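Peptidyl tryptophan dihydroxylase (Pseudomonas putida, PDB 7CTQ) is an FAD-dependent monooxygenase that dihydroxylates a peptidyl tryptophan, a step essential for building the tryptophylquinone cofactor of quinohemoprotein amine dehydrogenase. Local coordinates at residues E5-V10 with V132-F137; A30-S35 with G106-E111; F137-R142 with D256-G261. All coordinates share one frame; numbering follows the deposited sequence.

Interaction 1 of 3, residues E5-V10 with V132-F137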
loop_
_atom_site.group_PDB
_atom_site.type_symbol
_atom_site.label_atom_id
_atom_site.label_comp_id
_atom_site.label_asym_id
_atom_site.label_seq_id
_atom_site.Cartn_x
_atom_site.Cartn_y
_atom_site.Cartn_z
ATOM N N GLU A 5 -23.294 10.282 18.839
ATOM C CA GLU A 5 -21.991 9.889 18.304
ATOM C C GLU A 5 -22.152 8.934 17.122
ATOM O O GLU A 5 -22.962 8.000 17.180
ATOM C CB GLU A 5 -21.143 9.216 19.379
ATOM C CG GLU A 5 -20.505 10.175 20.364
ATOM C CD GLU A 5 -20.080 9.485 21.644
ATOM O OE1 GLU A 5 -20.837 9.551 22.637
ATOM O OE2 GLU A 5 -18.993 8.869 21.652
ATOM N N PRO A 6 -21.369 9.139 16.063
ATOM C CA PRO A 6 -21.541 8.329 14.850
ATOM C C PRO A 6 -21.052 6.905 15.045
ATOM O O PRO A 6 -20.062 6.656 15.736
ATOM C CB PRO A 6 -20.693 9.069 13.811
ATOM C CG PRO A 6 -19.624 9.738 14.632
ATOM C CD PRO A 6 -20.271 10.115 15.935
ATOM N N ARG A 7 -21.759 5.969 14.417
ATOM C CA ARG A 7 -21.389 4.557 14.437
ATOM C C ARG A 7 -20.423 4.285 13.290
ATOM O O ARG A 7 -20.835 4.239 12.126
ATOM C CB ARG A 7 -22.636 3.684 14.309
ATOM C CG ARG A 7 -23.240 3.251 15.631
ATOM C CD ARG A 7 -23.987 1.926 15.501
ATOM N NE ARG A 7 -23.145 0.843 14.991
ATOM C CZ ARG A 7 -22.752 -0.206 15.710
ATOM N NH1 ARG A 7 -23.120 -0.314 16.982
ATOM N NH2 ARG A 7 -21.989 -1.148 15.162
ATOM N N ILE A 8 -19.144 4.098 13.604
ATOM C CA ILE A 8 -18.129 3.827 12.587
ATOM C C ILE A 8 -17.799 2.344 12.608
ATOM O O ILE A 8 -17.333 1.818 13.627
ATOM C CB ILE A 8 -16.854 4.657 12.806
ATOM C CG1 ILE A 8 -17.159 6.159 12.772
ATOM C CG2 ILE A 8 -15.824 4.278 11.750
ATOM C CD1 ILE A 8 -16.056 7.021 13.345
ATOM N N VAL A 9 -18.001 1.671 11.479
ATOM C CA VAL A 9 -17.661 0.259 11.346
ATOM C C VAL A 9 -16.622 0.111 10.245
ATOM O O VAL A 9 -16.810 0.619 9.131
ATOM C CB VAL A 9 -18.896 -0.608 11.042
ATOM C CG1 VAL A 9 -18.484 -2.066 10.959
ATOM C CG2 VAL A 9 -19.991 -0.386 12.096
ATOM N N VAL A 10 -15.536 -0.594 10.561
ATOM C CA VAL A 10 -14.466 -0.925 9.627
ATOM C C VAL A 10 -14.610 -2.392 9.231
ATOM O O VAL A 10 -14.688 -3.269 10.101
ATOM C CB VAL A 10 -13.082 -0.674 10.254
ATOM C CG1 VAL A 10 -11.962 -1.160 9.320
ATOM C CG2 VAL A 10 -12.901 0.808 10.631
ATOM N N VAL A 132 -26.772 -8.318 11.733
ATOM C CA VAL A 132 -26.808 -7.103 10.940
ATOM C C VAL A 132 -26.281 -5.977 11.814
ATOM O O VAL A 132 -26.889 -5.648 12.840
ATOM C CB VAL A 132 -28.223 -6.789 10.426
ATOM C CG1 VAL A 132 -28.247 -5.445 9.701
ATOM C CG2 VAL A 132 -28.703 -7.902 9.505
ATOM N N LEU A 133 -25.148 -5.399 11.423
ATOM C CA LEU A 133 -24.555 -4.276 12.135
ATOM C C LEU A 133 -24.807 -2.990 11.360
ATOM O O LEU A 133 -24.524 -2.915 10.160
ATOM C CB LEU A 133 -23.057 -4.495 12.352
ATOM C CG LEU A 133 -22.709 -5.855 12.970
ATOM C CD1 LEU A 133 -21.291 -6.303 12.617
ATOM C CD2 LEU A 133 -22.916 -5.831 14.485
ATOM N N GLN A 134 -25.355 -1.988 12.045
ATOM C CA GLN A 134 -25.669 -0.708 11.424
ATOM C C GLN A 134 -24.464 0.219 11.535
ATOM O O GLN A 134 -23.848 0.320 12.601
ATOM C CB GLN A 134 -26.898 -0.071 12.078
ATOM C CG GLN A 134 -27.387 1.206 11.385
ATOM C CD GLN A 134 -26.936 2.490 12.080
ATOM O OE1 GLN A 134 -26.129 2.464 13.016
ATOM N NE2 GLN A 134 -27.453 3.623 11.614
ATOM N N ALA A 135 -24.126 0.885 10.431
ATOM C CA ALA A 135 -23.015 1.826 10.395
ATOM C C ALA A 135 -23.498 3.158 9.854
ATOM O O ALA A 135 -24.158 3.207 8.812
ATOM C CB ALA A 135 -21.863 1.299 9.536
ATOM N N ASP A 136 -23.186 4.236 10.580
ATOM C CA ASP A 136 -23.327 5.576 10.027
ATOM C C ASP A 136 -22.185 5.907 9.077
ATOM O O ASP A 136 -22.369 6.708 8.151
ATOM C CB ASP A 136 -23.380 6.614 11.145
ATOM C CG ASP A 136 -24.664 6.534 11.951
ATOM O OD1 ASP A 136 -25.756 6.711 11.363
ATOM O OD2 ASP A 136 -24.572 6.279 13.171
ATOM N N PHE A 137 -21.011 5.306 9.305
ATOM C CA PHE A 137 -19.843 5.462 8.444
ATOM C C PHE A 137 -19.132 4.127 8.285
ATOM O O PHE A 137 -18.848 3.442 9.275
ATOM C CB PHE A 137 -18.852 6.500 8.990
ATOM C CG PHE A 137 -17.860 6.971 7.956
ATOM C CD1 PHE A 137 -16.768 6.185 7.612
ATOM C CD2 PHE A 137 -18.053 8.179 7.299
ATOM C CE1 PHE A 137 -15.863 6.614 6.637
ATOM C CE2 PHE A 137 -17.155 8.616 6.325
ATOM C CZ PHE A 137 -16.068 7.832 5.993
#
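Arg-7, Ile-8 and Val-9 meet the turn at Asp-136 and Phe-137 in a parallel strand pairing of the Rossmann-type FAD-binding fold, where strand 8-11 begins and strand 132-135 gives way to strand 137-140. Ile-8 and Phe-137 form the bridge, their CA atoms 4.8 Å apart. Phe-137 N donates to Arg-7 O at 3.0 Å, tilted out of the carbonyl plane, and Val-9 N meets Phe-137 O at 3.0 Å almost in line with the C=O bond. Asp-136 N adds a weak, bent bond to the same Arg-7 O. The Asp-136 carboxylate extends the pairing backward: OD2 accepts from Arg-7 N at 3.1 Å with a fairly straight 161° bond, using the lone pair that faces away from OD1. A chi1 of -70° sets CG beside the residue's own N and so brings the carboxylate back toward Arg-7. With an alanine here, Arg-7 N would probably lose this acceptor and the lead-in to strand 8-11 would be held less firmly. The Arg-7 side chain bends at chi3 and passes over Gln-134, its CD 3.3 Å from Gln-134 OE1 and its guanidinium plane turned 61° from the amide. The bond from NE to Gln-134 O is weak and doubtful, being bent and unusually short. Arg-7 NE stays 5.9 Å from Asp-136 OD2, so any attraction between these charges is probably long-range. Val-9 CG2 packs on Ala-135 CB at 3.6 Å, while Ile-8 CG1 lies alongside Phe-137 CB at 4.2 Å. Leu-293 of helix 285-294 touches both Ile-8 and Phe-137, Ile-125 and His-123 of strand 123-127 meet Val-9 and Ala-135, and Thr-32 of strand 31-35 bonds to the backbone of Ile-8.

Interaction 2 of 3, residues A30-S35 with G106-E111. With FAD (flavin-adenine dinucleotide), chain C.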
loop_
_atom_site.group_PDB
_atom_site.type_symbol
_atom_site.label_atom_id
_atom_site.label_comp_id
_atom_site.label_asym_id
_atom_site.label_seq_id
_atom_site.Cartn_x
_atom_site.Cartn_y
_atom_site.Cartn_z
ATOM N N ALA A 30 -15.369 6.235 18.790
ATOM C CA ALA A 30 -15.692 4.833 19.021
ATOM C C ALA A 30 -15.676 4.097 17.687
ATOM O O ALA A 30 -16.212 4.597 16.692
ATOM C CB ALA A 30 -17.062 4.707 19.691
ATOM N N VAL A 31 -15.047 2.923 17.656
ATOM C CA VAL A 31 -14.798 2.205 16.408
ATOM C C VAL A 31 -15.042 0.718 16.615
ATOM O O VAL A 31 -14.598 0.143 17.613
ATOM C CB VAL A 31 -13.355 2.426 15.906
ATOM C CG1 VAL A 31 -13.121 1.680 14.599
ATOM C CG2 VAL A 31 -13.044 3.915 15.764
ATOM N N THR A 32 -15.717 0.093 15.650
ATOM C CA THR A 32 -15.908 -1.353 15.604
ATOM C C THR A 32 -15.325 -1.895 14.306
ATOM O O THR A 32 -15.565 -1.332 13.233
ATOM C CB THR A 32 -17.398 -1.718 15.703
ATOM O OG1 THR A 32 -17.917 -1.305 16.973
ATOM C CG2 THR A 32 -17.604 -3.221 15.529
ATOM N N VAL A 33 -14.572 -2.984 14.396
ATOM C CA VAL A 33 -13.986 -3.635 13.230
ATOM C C VAL A 33 -14.617 -5.009 13.072
ATOM O O VAL A 33 -14.772 -5.747 14.050
ATOM C CB VAL A 33 -12.452 -3.745 13.350
ATOM C CG1 VAL A 33 -11.879 -4.590 12.226
ATOM C CG2 VAL A 33 -11.817 -2.362 13.343
ATOM N N VAL A 34 -14.990 -5.347 11.839
ATOM C CA VAL A 34 -15.486 -6.670 11.478
ATOM C C VAL A 34 -14.490 -7.292 10.516
ATOM O O VAL A 34 -14.057 -6.632 9.563
ATOM C CB VAL A 34 -16.879 -6.603 10.828
ATOM C CG1 VAL A 34 -17.413 -8.006 10.567
ATOM C CG2 VAL A 34 -17.830 -5.803 11.694
ATOM N N SER A 35 -14.138 -8.555 10.747
ATOM C CA SER A 35 -13.192 -9.220 9.859
ATOM C C SER A 35 -13.218 -10.716 10.121
ATOM O O SER A 35 -13.667 -11.174 11.176
ATOM C CB SER A 35 -11.771 -8.680 10.036
ATOM O OG SER A 35 -10.815 -9.529 9.425
ATOM N N GLY A 106 -9.021 -0.175 22.416
ATOM C CA GLY A 106 -10.424 0.112 22.631
ATOM C C GLY A 106 -11.285 -0.039 21.398
ATOM O O GLY A 106 -12.235 0.732 21.213
ATOM N N VAL A 107 -10.978 -1.011 20.544
ATOM C CA VAL A 107 -11.738 -1.268 19.326
ATOM C C VAL A 107 -12.461 -2.598 19.483
ATOM O O VAL A 107 -11.837 -3.611 19.822
ATOM C CB VAL A 107 -10.830 -1.285 18.083
ATOM C CG1 VAL A 107 -11.637 -1.666 16.841
ATOM C CG2 VAL A 107 -10.125 0.065 17.899
ATOM N N SER A 108 -13.770 -2.593 19.228
ATOM C CA SER A 108 -14.535 -3.832 19.155
ATOM C C SER A 108 -14.118 -4.616 17.918
ATOM O O SER A 108 -14.023 -4.054 16.824
ATOM C CB SER A 108 -16.035 -3.539 19.103
ATOM O OG SER A 108 -16.380 -2.419 19.903
ATOM N N VAL A 109 -13.867 -5.909 18.085
ATOM C CA VAL A 109 -13.459 -6.786 16.981
ATOM C C VAL A 109 -14.509 -7.883 16.871
ATOM O O VAL A 109 -14.431 -8.914 17.546
ATOM C CB VAL A 109 -12.060 -7.373 17.175
ATOM C CG1 VAL A 109 -11.596 -8.077 15.905
ATOM C CG2 VAL A 109 -11.090 -6.281 17.559
ATOM N N VAL A 110 -15.494 -7.667 16.003
ATOM C CA VAL A 110 -16.558 -8.631 15.744
ATOM C C VAL A 110 -16.059 -9.568 14.650
ATOM O O VAL A 110 -15.999 -9.192 13.480
ATOM C CB VAL A 110 -17.860 -7.939 15.335
ATOM C CG1 VAL A 110 -18.896 -8.957 14.884
ATOM C CG2 VAL A 110 -18.384 -7.059 16.469
ATOM N N GLU A 111 -15.690 -10.792 15.028
ATOM C CA GLU A 111 -15.301 -11.772 14.025
ATOM C C GLU A 111 -16.508 -12.118 13.161
ATOM O O GLU A 111 -17.657 -12.053 13.606
ATOM C CB GLU A 111 -14.710 -13.028 14.681
ATOM C CG GLU A 111 -13.776 -13.842 13.766
ATOM C CD GLU A 111 -14.500 -14.756 12.785
ATOM O OE1 GLU A 111 -13.811 -15.386 11.953
ATOM O OE2 GLU A 111 -15.741 -14.887 12.869
HETATM P PA FAD C . -5.420 -7.324 3.854
HETATM O O1A FAD C . -4.119 -7.441 4.545
HETATM O O2A FAD C . -5.598 -8.330 2.727
HETATM O O5B FAD C . -6.561 -7.349 4.921
HETATM C C5B FAD C . -7.923 -7.651 4.560
HETATM C C4B FAD C . -8.543 -8.325 5.755
HETATM O O4B FAD C . -9.969 -8.445 5.544
HETATM C C3B FAD C . -8.030 -9.735 6.066
HETATM O O3B FAD C . -7.925 -9.921 7.475
HETATM C C2B FAD C . -9.092 -10.637 5.424
HETATM O O2B FAD C . -9.237 -11.895 6.081
HETATM C C1B FAD C . -10.350 -9.799 5.652
HETATM N N9A FAD C . -11.476 -10.046 4.762
HETATM C C8A FAD C . -11.474 -10.321 3.424
HETATM N N7A FAD C . -12.663 -10.483 2.897
HETATM C C5A FAD C . -13.509 -10.335 3.981
HETATM C C6A FAD C . -14.911 -10.412 4.114
HETATM N N6A FAD C . -15.740 -10.666 3.102
HETATM N N1A FAD C . -15.449 -10.206 5.344
HETATM C C2A FAD C . -14.627 -9.950 6.366
HETATM N N3A FAD C . -13.292 -9.858 6.354
HETATM C C4A FAD C . -12.791 -10.057 5.131
HETATM N N1 FAD C . 3.407 -7.052 1.161
HETATM C C2 FAD C . 4.602 -7.022 1.825
HETATM O O2 FAD C . 4.862 -6.147 2.653
HETATM N N3 FAD C . 5.547 -7.997 1.580
HETATM C C4 FAD C . 5.415 -9.052 0.701
HETATM O O4 FAD C . 6.324 -9.869 0.576
HETATM C C4X FAD C . 4.147 -9.077 -0.002
HETATM N N5 FAD C . 3.941 -10.040 -0.861
HETATM C C5X FAD C . 2.730 -10.065 -1.535
HETATM C C6 FAD C . 2.497 -11.081 -2.462
HETATM C C7 FAD C . 1.304 -11.140 -3.175
HETATM C C7M FAD C . 1.084 -12.254 -4.165
HETATM C C8 FAD C . 0.321 -10.161 -2.962
HETATM C C8M FAD C . -0.985 -10.201 -3.710
HETATM C C9 FAD C . 0.548 -9.149 -2.036
HETATM C C9A FAD C . 1.743 -9.090 -1.328
HETATM N N10 FAD C . 1.998 -8.079 -0.379
HETATM C C10 FAD C . 3.203 -8.032 0.293
HETATM C "C1'" FAD C . 1.021 -7.011 -0.158
HETATM C "C2'" FAD C . 0.244 -7.132 1.143
HETATM O "O2'" FAD C . -0.320 -8.435 1.294
HETATM C "C3'" FAD C . -0.869 -6.087 1.129
HETATM O "O3'" FAD C . -0.294 -4.851 0.719
HETATM C "C4'" FAD C . -1.584 -5.860 2.457
HETATM O "O4'" FAD C . -1.846 -7.097 3.125
HETATM C "C5'" FAD C . -2.870 -5.095 2.250
HETATM O "O5'" FAD C . -3.400 -4.735 3.534
HETATM P P FAD C . -4.931 -4.535 3.742
HETATM O O1P FAD C . -5.366 -3.405 2.797
HETATM O O2P FAD C . -5.248 -4.359 5.187
HETATM O O3P FAD C . -5.554 -5.887 3.192
#
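Val-33 CG2 rests on Val-107 CG1 at 3.6 Å, the apolar centre of a parallel strand pair in the Rossmann-type fold. Strand 31-35 closes the beta-alpha-beta unit that starts with strand 8-11 and helix 15-27, and strand 108-119 runs next to it at 24°. Val-33 CG1 is anti to the backbone N (chi1 172°), which leaves CG2 as the branch facing Val-107; Val-31 CG1 meets the same Val-107 methyl, and Ala-21 of helix 15-27 touches both Val-31 and Val-33. On the other face Thr-32 CG2 approaches Val-110 CG2 at 4.0 Å. Val-33 is gripped through both its peptide groups: its N meets Ser-108 O at 2.7 Å in an almost linear bond (177°), and its O takes Val-110 N at 2.8 Å. Gly-106, with positive phi, ends helix 91-104 in a Schellman motif that leads into the pair. The polar rim holds a weak contact between the Ser-108 and Thr-32 hydroxyls, and Glu-111, whose CG lies 3.7 Å from Ser-35 O while its OE1 bonds to Trp-37 N. At the cofactor end, Ser-35 OG comes within 3.5 Å of the ribose oxygen O3B of FAD.

Interaction 3 of 3, residues F137-R142 with D256-G261. With FAD (flavin-adenine dinucleotide), chain C.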
loop_
_atom_site.group_PDB
_atom_site.type_symbol
_atom_site.label_atom_id
_atom_site.label_comp_id
_atom_site.label_asym_id
_atom_site.label_seq_id
_atom_site.Cartn_x
_atom_site.Cartn_y
_atom_site.Cartn_z
ATOM N N PHE A 137 -21.011 5.306 9.305
ATOM C CA PHE A 137 -19.843 5.462 8.444
ATOM C C PHE A 137 -19.132 4.127 8.285
ATOM O O PHE A 137 -18.848 3.442 9.275
ATOM C CB PHE A 137 -18.852 6.500 8.990
ATOM C CG PHE A 137 -17.860 6.971 7.956
ATOM C CD1 PHE A 137 -16.768 6.185 7.612
ATOM C CD2 PHE A 137 -18.053 8.179 7.299
ATOM C CE1 PHE A 137 -15.863 6.614 6.637
ATOM C CE2 PHE A 137 -17.155 8.616 6.325
ATOM C CZ PHE A 137 -16.068 7.832 5.993
ATOM N N LEU A 138 -18.807 3.784 7.043
ATOM C CA LEU A 138 -18.181 2.516 6.706
ATOM C C LEU A 138 -16.761 2.733 6.184
ATOM O O LEU A 138 -16.556 3.488 5.229
ATOM C CB LEU A 138 -19.021 1.784 5.657
ATOM C CG LEU A 138 -18.561 0.372 5.307
ATOM C CD1 LEU A 138 -19.015 -0.550 6.405
ATOM C CD2 LEU A 138 -19.127 -0.065 3.961
ATOM N N VAL A 139 -15.785 2.057 6.789
ATOM C CA VAL A 139 -14.436 1.964 6.234
ATOM C C VAL A 139 -14.305 0.615 5.537
ATOM O O VAL A 139 -14.381 -0.435 6.183
ATOM C CB VAL A 139 -13.357 2.125 7.315
ATOM C CG1 VAL A 139 -11.967 2.055 6.696
ATOM C CG2 VAL A 139 -13.555 3.410 8.110
ATOM N N GLU A 140 -14.088 0.639 4.223
ATOM C CA GLU A 140 -13.874 -0.575 3.439
ATOM C C GLU A 140 -12.384 -0.883 3.414
ATOM O O GLU A 140 -11.593 -0.149 2.807
ATOM C CB GLU A 140 -14.416 -0.413 2.023
ATOM C CG GLU A 140 -13.995 -1.533 1.109
ATOM C CD GLU A 140 -14.558 -2.846 1.573
ATOM O OE1 GLU A 140 -15.781 -3.029 1.421
ATOM O OE2 GLU A 140 -13.790 -3.679 2.096
ATOM N N ALA A 141 -12.002 -1.967 4.075
ATOM C CA ALA A 141 -10.604 -2.305 4.259
ATOM C C ALA A 141 -10.395 -3.798 4.091
ATOM O O ALA A 141 -9.544 -4.400 4.754
ATOM C CB ALA A 141 -10.107 -1.846 5.629
ATOM N N ARG A 142 -11.160 -4.423 3.200
ATOM C CA ARG A 142 -11.029 -5.861 2.995
ATOM C C ARG A 142 -9.994 -6.224 1.946
ATOM O O ARG A 142 -10.051 -7.329 1.396
ATOM C CB ARG A 142 -12.376 -6.482 2.636
ATOM C CG ARG A 142 -13.423 -6.338 3.728
ATOM C CD ARG A 142 -14.700 -7.017 3.313
ATOM N NE ARG A 142 -15.704 -6.035 2.931
ATOM C CZ ARG A 142 -16.571 -6.211 1.942
ATOM N NH1 ARG A 142 -16.555 -7.347 1.251
ATOM N NH2 ARG A 142 -17.452 -5.258 1.654
ATOM N N ASP A 256 -20.195 8.901 3.153
ATOM C CA ASP A 256 -20.195 8.180 4.418
ATOM C C ASP A 256 -19.407 6.889 4.307
ATOM O O ASP A 256 -19.714 5.911 4.996
ATOM C CB ASP A 256 -21.625 7.880 4.899
ATOM C CG ASP A 256 -22.461 7.128 3.862
ATOM O OD1 ASP A 256 -21.895 6.535 2.917
ATOM O OD2 ASP A 256 -23.705 7.116 4.002
ATOM N N TRP A 257 -18.398 6.856 3.441
ATOM C CA TRP A 257 -17.571 5.663 3.345
ATOM C C TRP A 257 -16.209 6.034 2.782
ATOM O O TRP A 257 -16.022 7.100 2.188
ATOM C CB TRP A 257 -18.231 4.569 2.494
ATOM C CG TRP A 257 -18.439 4.916 1.048
ATOM C CD1 TRP A 257 -19.535 5.520 0.500
ATOM C CD2 TRP A 257 -17.535 4.662 -0.040
ATOM N NE1 TRP A 257 -19.365 5.661 -0.859
ATOM C CE2 TRP A 257 -18.145 5.147 -1.213
ATOM C CE3 TRP A 257 -16.269 4.082 -0.132
ATOM C CZ2 TRP A 257 -17.534 5.068 -2.460
ATOM C CZ3 TRP A 257 -15.660 4.007 -1.376
ATOM C CH2 TRP A 257 -16.293 4.499 -2.522
ATOM N N ILE A 258 -15.266 5.127 2.968
ATOM C CA ILE A 258 -13.917 5.327 2.461
ATOM C C ILE A 258 -13.304 3.955 2.245
ATOM O O ILE A 258 -13.576 3.015 2.996
ATOM C CB ILE A 258 -13.084 6.209 3.424
ATOM C CG1 ILE A 258 -11.837 6.750 2.725
ATOM C CG2 ILE A 258 -12.687 5.459 4.725
ATOM C CD1 ILE A 258 -11.050 7.684 3.604
ATOM N N ARG A 259 -12.516 3.830 1.184
ATOM C CA ARG A 259 -11.667 2.670 0.980
ATOM C C ARG A 259 -10.233 2.989 1.390
ATOM O O ARG A 259 -9.714 4.073 1.096
ATOM C CB ARG A 259 -11.704 2.213 -0.484
ATOM C CG ARG A 259 -12.887 1.311 -0.807
ATOM C CD ARG A 259 -13.182 1.259 -2.288
ATOM N NE ARG A 259 -12.552 0.109 -2.924
ATOM C CZ ARG A 259 -13.211 -0.965 -3.344
ATOM N NH1 ARG A 259 -14.522 -1.045 -3.192
ATOM N NH2 ARG A 259 -12.553 -1.957 -3.923
ATOM N N VAL A 260 -9.589 2.027 2.055
ATOM C CA VAL A 260 -8.199 2.149 2.468
ATOM C C VAL A 260 -7.461 0.878 2.095
ATOM O O VAL A 260 -8.058 -0.175 1.855
ATOM C CB VAL A 260 -8.038 2.434 3.977
ATOM C CG1 VAL A 260 -8.628 3.787 4.321
ATOM C CG2 VAL A 260 -8.683 1.322 4.818
ATOM N N GLY A 261 -6.135 0.995 2.031
ATOM C CA GLY A 261 -5.331 -0.182 1.762
ATOM C C GLY A 261 -5.476 -0.691 0.338
ATOM O O GLY A 261 -5.721 0.069 -0.608
HETATM P PA FAD C . -5.420 -7.324 3.854
HETATM O O1A FAD C . -4.119 -7.441 4.545
HETATM O O2A FAD C . -5.598 -8.330 2.727
HETATM O O5B FAD C . -6.561 -7.349 4.921
HETATM C C5B FAD C . -7.923 -7.651 4.560
HETATM C C4B FAD C . -8.543 -8.325 5.755
HETATM O O4B FAD C . -9.969 -8.445 5.544
HETATM C C3B FAD C . -8.030 -9.735 6.066
HETATM O O3B FAD C . -7.925 -9.921 7.475
HETATM C C2B FAD C . -9.092 -10.637 5.424
HETATM O O2B FAD C . -9.237 -11.895 6.081
HETATM C C1B FAD C . -10.350 -9.799 5.652
HETATM N N9A FAD C . -11.476 -10.046 4.762
HETATM C C8A FAD C . -11.474 -10.321 3.424
HETATM N N7A FAD C . -12.663 -10.483 2.897
HETATM C C5A FAD C . -13.509 -10.335 3.981
HETATM C C6A FAD C . -14.911 -10.412 4.114
HETATM N N6A FAD C . -15.740 -10.666 3.102
HETATM N N1A FAD C . -15.449 -10.206 5.344
HETATM C C2A FAD C . -14.627 -9.950 6.366
HETATM N N3A FAD C . -13.292 -9.858 6.354
HETATM C C4A FAD C . -12.791 -10.057 5.131
HETATM N N1 FAD C . 3.407 -7.052 1.161
HETATM C C2 FAD C . 4.602 -7.022 1.825
HETATM O O2 FAD C . 4.862 -6.147 2.653
HETATM N N3 FAD C . 5.547 -7.997 1.580
HETATM C C4 FAD C . 5.415 -9.052 0.701
HETATM O O4 FAD C . 6.324 -9.869 0.576
HETATM C C4X FAD C . 4.147 -9.077 -0.002
HETATM N N5 FAD C . 3.941 -10.040 -0.861
HETATM C C5X FAD C . 2.730 -10.065 -1.535
HETATM C C6 FAD C . 2.497 -11.081 -2.462
HETATM C C7 FAD C . 1.304 -11.140 -3.175
HETATM C C7M FAD C . 1.084 -12.254 -4.165
HETATM C C8 FAD C . 0.321 -10.161 -2.962
HETATM C C8M FAD C . -0.985 -10.201 -3.710
HETATM C C9 FAD C . 0.548 -9.149 -2.036
HETATM C C9A FAD C . 1.743 -9.090 -1.328
HETATM N N10 FAD C . 1.998 -8.079 -0.379
HETATM C C10 FAD C . 3.203 -8.032 0.293
HETATM C "C1'" FAD C . 1.021 -7.011 -0.158
HETATM C "C2'" FAD C . 0.244 -7.132 1.143
HETATM O "O2'" FAD C . -0.320 -8.435 1.294
HETATM C "C3'" FAD C . -0.869 -6.087 1.129
HETATM O "O3'" FAD C . -0.294 -4.851 0.719
HETATM C "C4'" FAD C . -1.584 -5.860 2.457
HETATM O "O4'" FAD C . -1.846 -7.097 3.125
HETATM C "C5'" FAD C . -2.870 -5.095 2.250
HETATM O "O5'" FAD C . -3.400 -4.735 3.534
HETATM P P FAD C . -4.931 -4.535 3.742
HETATM O O1P FAD C . -5.366 -3.405 2.797
HETATM O O2P FAD C . -5.248 -4.359 5.187
HETATM O O3P FAD C . -5.554 -5.887 3.192
#
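Strand 137-140 runs parallel to strand 257-259, 9° apart, and amides from alternating sides bond Leu-138 and Glu-140 to Asp-256, Ile-258 and Val-260; the bond from Glu-140 N to Ile-258 O is the shortest at 2.7 Å. The Phe-137 ring swings across to the partner strand, because CG is anti to the backbone N (chi1 -163°). One face lies against the Asp-256 to Trp-257 peptide link, with Asp-256 C 3.4 Å above the ring plane toward the rim. Ile-258 CG2 meets the ring edge, 3.9 Å from Phe-137 CE1. The same methyl lies beside Val-139 CG1, which also reaches Val-260 CG2 on the face covered by Ile-289 of helix 285-294. On the opposite face, the aliphatic parts of Glu-140 and Arg-259 run side by side, CG to CG at 3.6 Å, with Glu-140 CG over one face of the Arg-259 guanidinium. Arg-259 NE bonds instead to Ala-263 O. Within this Rossmann-type fold both strands point their C-terminal ends at FAD. Gly-261 and the following Asp-262 resemble the GD motif of flavoprotein monooxygenases, and Asp-262 N bonds to the cofactor. Gly-261 CA lies 3.4 Å from FAD O1P, and a CB there would clash with that oxygen. The Glu-140 chain bends at chi2 (63°), turning its carboxylate away from Arg-259 toward Arg-142: OE2 accepts from Arg-142 N, and OE1 makes a salt bridge to Arg-142 NH2 at 2.8 Å. Glu-140 thus acts as a second shell that positions Arg-142, whose chain lies over a face of the adenine, CD 3.5 Å from FAD C6A.

All three interactions belong to one sheet, with strand 8-11 of interaction 1 between strand 31-35 of interaction 2 and strand 137-140 of interaction 3. Probable hydrogen bonds join it to each neighbour: Val-10 O to Val-34 N at 2.7 Å on one side, Val-9 O to Val-139 N at 2.9 Å on the other. Interactions 1 and 3 also share Phe-137. The centres of interactions 2 and 3 are about 14 Å apart, and their nearest atoms about 6 Å, yet both reach FAD: interaction 2 at the adenosine ribose through Ser-35, interaction 3 at the adenine and the pyrophosphate. Interaction 1 stands farther back, with the Leu-133 side chain about 10 Å from the cofactor.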